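Local coordinates for protein 3-methyladenine dna-glycosylase (Archaeoglobus fulgidus, PDB 2JHN) that is an AlkA-like DNA glycosylase of the helix-hairpin-helix superfamily of DNA repair proteins, at residues M1-A9 and G62-R73. The protein carries 1 engineered substitution. Sequence-based numbering, arbitrary orientation.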
loop_
_atom_site.group_PDB
_atom_site.type_symbol
_atom_site.label_atom_id
_atom_site.label_comp_id
_atom_site.label_asym_id
_atom_site.label_seq_id
_atom_site.Cartn_x
_atom_site.Cartn_y
_atom_site.Cartn_z
ATOM N N MET A 1 2.134 -25.974 1.277
ATOM C CA MET A 1 1.267 -25.360 2.320
ATOM C C MET A 1 2.104 -24.890 3.468
ATOM O O MET A 1 2.869 -25.672 4.059
ATOM C CB MET A 1 0.306 -26.383 2.933
ATOM C CG MET A 1 -0.620 -26.997 1.990
ATOM S SD MET A 1 -2.144 -26.123 2.051
ATOM C CE MET A 1 -2.698 -26.523 0.403
ATOM N N TRP A 2 1.936 -23.619 3.802
ATOM C CA TRP A 2 2.361 -23.103 5.086
ATOM C C TRP A 2 1.148 -22.375 5.647
ATOM O O TRP A 2 0.233 -22.008 4.897
ATOM C CB TRP A 2 3.543 -22.143 4.934
ATOM C CG TRP A 2 4.799 -22.760 4.311
ATOM C CD1 TRP A 2 5.875 -23.288 4.975
ATOM C CD2 TRP A 2 5.096 -22.874 2.915
ATOM N NE1 TRP A 2 6.820 -23.734 4.072
ATOM C CE2 TRP A 2 6.368 -23.490 2.803
ATOM C CE3 TRP A 2 4.407 -22.530 1.745
ATOM C CZ2 TRP A 2 6.968 -23.773 1.554
ATOM C CZ3 TRP A 2 5.006 -22.807 0.493
ATOM C CH2 TRP A 2 6.269 -23.428 0.413
ATOM N N ARG A 3 1.158 -22.157 6.956
ATOM C CA ARG A 3 0.046 -21.515 7.666
ATOM C C ARG A 3 0.549 -20.378 8.540
ATOM O O ARG A 3 1.564 -20.518 9.235
ATOM C CB ARG A 3 -0.700 -22.534 8.534
ATOM C CG ARG A 3 -1.489 -23.558 7.725
ATOM C CD ARG A 3 -2.249 -24.563 8.625
ATOM N NE ARG A 3 -3.295 -25.242 7.853
ATOM C CZ ARG A 3 -3.095 -26.311 7.070
ATOM N NH1 ARG A 3 -1.893 -26.851 6.955
ATOM N NH2 ARG A 3 -4.105 -26.825 6.395
ATOM N N ILE A 4 -0.155 -19.251 8.470
ATOM C CA ILE A 4 0.082 -18.117 9.360
ATOM C C ILE A 4 -1.032 -18.096 10.401
ATOM O O ILE A 4 -2.180 -17.808 10.073
ATOM C CB ILE A 4 0.063 -16.762 8.591
ATOM C CG1 ILE A 4 1.157 -16.704 7.520
ATOM C CG2 ILE A 4 0.205 -15.570 9.585
ATOM C CD1 ILE A 4 1.084 -15.443 6.652
ATOM N N GLU A 5 -0.683 -18.382 11.653
ATOM C CA GLU A 5 -1.675 -18.436 12.739
ATOM C C GLU A 5 -1.748 -17.116 13.487
ATOM O O GLU A 5 -0.736 -16.619 13.964
ATOM C CB GLU A 5 -1.338 -19.573 13.710
ATOM C CG GLU A 5 -1.251 -20.945 13.048
ATOM C CD GLU A 5 -2.590 -21.467 12.542
ATOM O OE1 GLU A 5 -3.675 -20.875 12.823
ATOM O OE2 GLU A 5 -2.551 -22.506 11.845
ATOM N N LEU A 6 -2.950 -16.565 13.580
ATOM C CA LEU A 6 -3.185 -15.230 14.152
ATOM C C LEU A 6 -3.762 -15.354 15.556
ATOM O O LEU A 6 -4.474 -16.323 15.846
ATOM C CB LEU A 6 -4.179 -14.452 13.289
ATOM C CG LEU A 6 -3.976 -14.437 11.764
ATOM C CD1 LEU A 6 -5.079 -13.642 11.091
ATOM C CD2 LEU A 6 -2.610 -13.914 11.420
ATOM N N LYS A 7 -3.499 -14.358 16.408
ATOM C CA LYS A 7 -4.120 -14.322 17.747
ATOM C C LYS A 7 -5.571 -13.840 17.694
ATOM O O LYS A 7 -6.408 -14.263 18.500
ATOM C CB LYS A 7 -3.284 -13.502 18.748
ATOM C CG LYS A 7 -3.658 -13.762 20.210
ATOM C CD LYS A 7 -2.985 -12.795 21.163
ATOM C CE LYS A 7 -3.556 -12.932 22.567
ATOM N NZ LYS A 7 -3.069 -11.850 23.483
ATOM N N HIS A 8 -5.882 -13.010 16.699
ATOM C CA HIS A 8 -7.177 -12.353 16.560
ATOM C C HIS A 8 -7.778 -12.653 15.168
ATOM O O HIS A 8 -7.024 -12.843 14.215
ATOM C CB HIS A 8 -6.941 -10.851 16.760
ATOM C CG HIS A 8 -8.187 -10.054 16.995
ATOM N ND1 HIS A 8 -9.086 -9.764 15.990
ATOM C CD2 HIS A 8 -8.665 -9.451 18.110
ATOM C CE1 HIS A 8 -10.076 -9.036 16.480
ATOM N NE2 HIS A 8 -9.841 -8.829 17.765
ATOM N N ALA A 9 -9.108 -12.701 15.031
ATOM C CA ALA A 9 -9.729 -12.891 13.699
ATOM C C ALA A 9 -9.412 -11.703 12.772
ATOM O O ALA A 9 -9.240 -10.567 13.233
ATOM C CB ALA A 9 -11.236 -13.084 13.802
ATOM N N GLY A 62 3.257 -21.479 -2.521
ATOM C CA GLY A 62 4.207 -20.846 -3.426
ATOM C C GLY A 62 5.351 -21.783 -3.747
ATOM O O GLY A 62 5.418 -22.887 -3.201
ATOM N N ASN A 63 6.257 -21.331 -4.612
ATOM C CA ASN A 63 7.344 -22.188 -5.088
ATOM C C ASN A 63 8.722 -21.837 -4.526
ATOM O O ASN A 63 9.747 -22.293 -5.054
ATOM C CB ASN A 63 7.358 -22.258 -6.616
ATOM C CG ASN A 63 7.747 -20.949 -7.262
ATOM O OD1 ASN A 63 7.903 -19.923 -6.582
ATOM N ND2 ASN A 63 7.923 -20.976 -8.588
ATOM N N PHE A 64 8.736 -21.024 -3.463
ATOM C CA PHE A 64 9.938 -20.789 -2.656
ATOM C C PHE A 64 10.313 -22.031 -1.823
ATOM O O PHE A 64 9.519 -22.960 -1.674
ATOM C CB PHE A 64 9.775 -19.545 -1.757
ATOM C CG PHE A 64 8.525 -19.558 -0.892
ATOM C CD1 PHE A 64 8.548 -20.120 0.386
ATOM C CD2 PHE A 64 7.339 -18.987 -1.353
ATOM C CE1 PHE A 64 7.392 -20.136 1.186
ATOM C CE2 PHE A 64 6.180 -18.988 -0.563
ATOM C CZ PHE A 64 6.209 -19.559 0.705
ATOM N N GLU A 65 11.532 -22.041 -1.298
ATOM C CA GLU A 65 12.020 -23.161 -0.508
ATOM C C GLU A 65 11.509 -23.080 0.928
ATOM O O GLU A 65 11.187 -21.998 1.417
ATOM C CB GLU A 65 13.555 -23.200 -0.540
ATOM C CG GLU A 65 14.187 -23.167 -1.946
ATOM C CD GLU A 65 13.682 -24.282 -2.868
ATOM O OE1 GLU A 65 13.362 -25.392 -2.373
ATOM O OE2 GLU A 65 13.605 -24.047 -4.096
ATOM N N ASN A 66 11.437 -24.227 1.601
ATOM C CA ASN A 66 10.979 -24.300 2.992
ATOM C C ASN A 66 11.779 -23.417 3.925
ATOM O O ASN A 66 11.238 -22.844 4.866
ATOM C CB ASN A 66 11.043 -25.741 3.513
ATOM C CG ASN A 66 10.312 -26.705 2.632
ATOM O OD1 ASN A 66 9.320 -26.345 1.992
ATOM N ND2 ASN A 66 10.792 -27.946 2.578
ATOM N N ARG A 67 13.080 -23.333 3.673
ATOM C CA ARG A 67 13.961 -22.499 4.479
ATOM C C ARG A 67 13.748 -20.990 4.253
ATOM O O ARG A 67 14.257 -20.166 5.018
ATOM C CB ARG A 67 15.421 -22.868 4.214
ATOM C CG ARG A 67 15.812 -22.821 2.748
ATOM C CD ARG A 67 17.320 -22.877 2.583
ATOM N NE ARG A 67 17.735 -22.025 1.477
ATOM C CZ ARG A 67 17.802 -22.412 0.207
ATOM N NH1 ARG A 67 17.493 -23.662 -0.143
ATOM N NH2 ARG A 67 18.189 -21.543 -0.720
ATOM N N GLU A 68 13.017 -20.639 3.194
ATOM C CA GLU A 68 12.671 -19.241 2.904
ATOM C C GLU A 68 11.331 -18.825 3.534
ATOM O O GLU A 68 10.961 -17.648 3.466
ATOM C CB GLU A 68 12.635 -18.991 1.394
ATOM C CG GLU A 68 13.968 -19.223 0.683
ATOM C CD GLU A 68 13.894 -18.955 -0.799
ATOM O OE1 GLU A 68 14.533 -17.987 -1.255
ATOM O OE2 GLU A 68 13.177 -19.692 -1.516
ATOM N N TRP A 69 10.629 -19.780 4.157
ATOM C CA TRP A 69 9.309 -19.523 4.753
ATOM C C TRP A 69 9.312 -18.381 5.769
ATOM O O TRP A 69 8.451 -17.513 5.707
ATOM C CB TRP A 69 8.698 -20.791 5.393
ATOM C CG TRP A 69 7.473 -20.515 6.254
ATOM C CD1 TRP A 69 7.303 -20.857 7.562
ATOM C CD2 TRP A 69 6.267 -19.816 5.864
ATOM N NE1 TRP A 69 6.066 -20.443 8.006
ATOM C CE2 TRP A 69 5.417 -19.791 6.992
ATOM C CE3 TRP A 69 5.832 -19.204 4.674
ATOM C CZ2 TRP A 69 4.153 -19.193 6.969
ATOM C CZ3 TRP A 69 4.558 -18.596 4.650
ATOM C CH2 TRP A 69 3.744 -18.597 5.793
ATOM N N GLU A 70 10.268 -18.379 6.698
ATOM C CA GLU A 70 10.316 -17.340 7.728
ATOM C C GLU A 70 10.347 -15.923 7.116
ATOM O O GLU A 70 9.637 -15.025 7.575
ATOM C CB GLU A 70 11.509 -17.553 8.667
ATOM C CG GLU A 70 11.229 -17.190 10.120
ATOM C CD GLU A 70 10.137 -18.061 10.735
ATOM O OE1 GLU A 70 10.216 -19.305 10.603
ATOM O OE2 GLU A 70 9.198 -17.502 11.347
ATOM N N ALA A 71 11.144 -15.757 6.062
ATOM C CA ALA A 71 11.278 -14.480 5.367
ATOM C C ALA A 71 9.977 -14.124 4.649
ATOM O O ALA A 71 9.513 -12.986 4.735
ATOM C CB ALA A 71 12.447 -14.527 4.376
ATOM N N VAL A 72 9.393 -15.100 3.945
ATOM C CA VAL A 72 8.134 -14.877 3.231
ATOM C C VAL A 72 7.022 -14.512 4.231
ATOM O O VAL A 72 6.246 -13.575 4.007
ATOM C CB VAL A 72 7.719 -16.113 2.387
ATOM C CG1 VAL A 72 6.315 -15.912 1.793
ATOM C CG2 VAL A 72 8.711 -16.384 1.293
ATOM N N ARG A 73 6.967 -15.238 5.341
ATOM C CA ARG A 73 5.920 -15.013 6.353
ATOM C C ARG A 73 5.979 -13.583 6.899
ATOM O O ARG A 73 4.949 -12.936 7.047
ATOM C CB ARG A 73 6.049 -16.026 7.489
ATOM C CG ARG A 73 5.015 -15.936 8.601
ATOM C CD ARG A 73 5.433 -16.827 9.760
ATOM N NE ARG A 73 4.347 -17.021 10.719
ATOM C CZ ARG A 73 4.189 -16.315 11.838
ATOM N NH1 ARG A 73 5.056 -15.361 12.157
ATOM N NH2 ARG A 73 3.166 -16.579 12.652
HETATM O O HOH W 1 2.758 -24.570 -1.586
#
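The indole of W2 lies flat across two aromatic side chains of 62-73, with W69 and F64 side by side beneath the same face. Its pyrrole end belongs to W69: the five-membered rings form an offset stack with planes 16° apart, and W2 CD1 sits 3.4 Å from W69 CG. Its benzo end overlaps F64 in a second offset stack, tilted by 24°, where W2 CZ3 comes to 3.5 Å from F64 CZ. The two indoles slide past each other in opposite directions, which brings W2 CB almost exactly over the six-membered ring of W69, a CH-pi contact at 3.4 Å from the centroid. With CG anti to the backbone N (chi1 169°), the W69 indole lies over R73 CB on one face and presents the opposite face to W2.

This is where the edge strand 2-5 of the antiparallel sheet packs against helix 69-80, within the N-terminal TATA-box binding protein-like domain. Below F64, V72 CG2 is centred over the ring. At the edge of the W2 ring, near its plane, N66 OD1 approaches CZ2 at 3.5 Å. I4 CG1 meets the edge of W69, 3.6 Å from CH2, and R73 CG, one helical turn on from W69, lies 4.1 Å from I4 CG1. No direct hydrogen bond crosses between the segments; a water accepts from both M1 N and G62 N, and a mercury ion lies close to the W2 side chain.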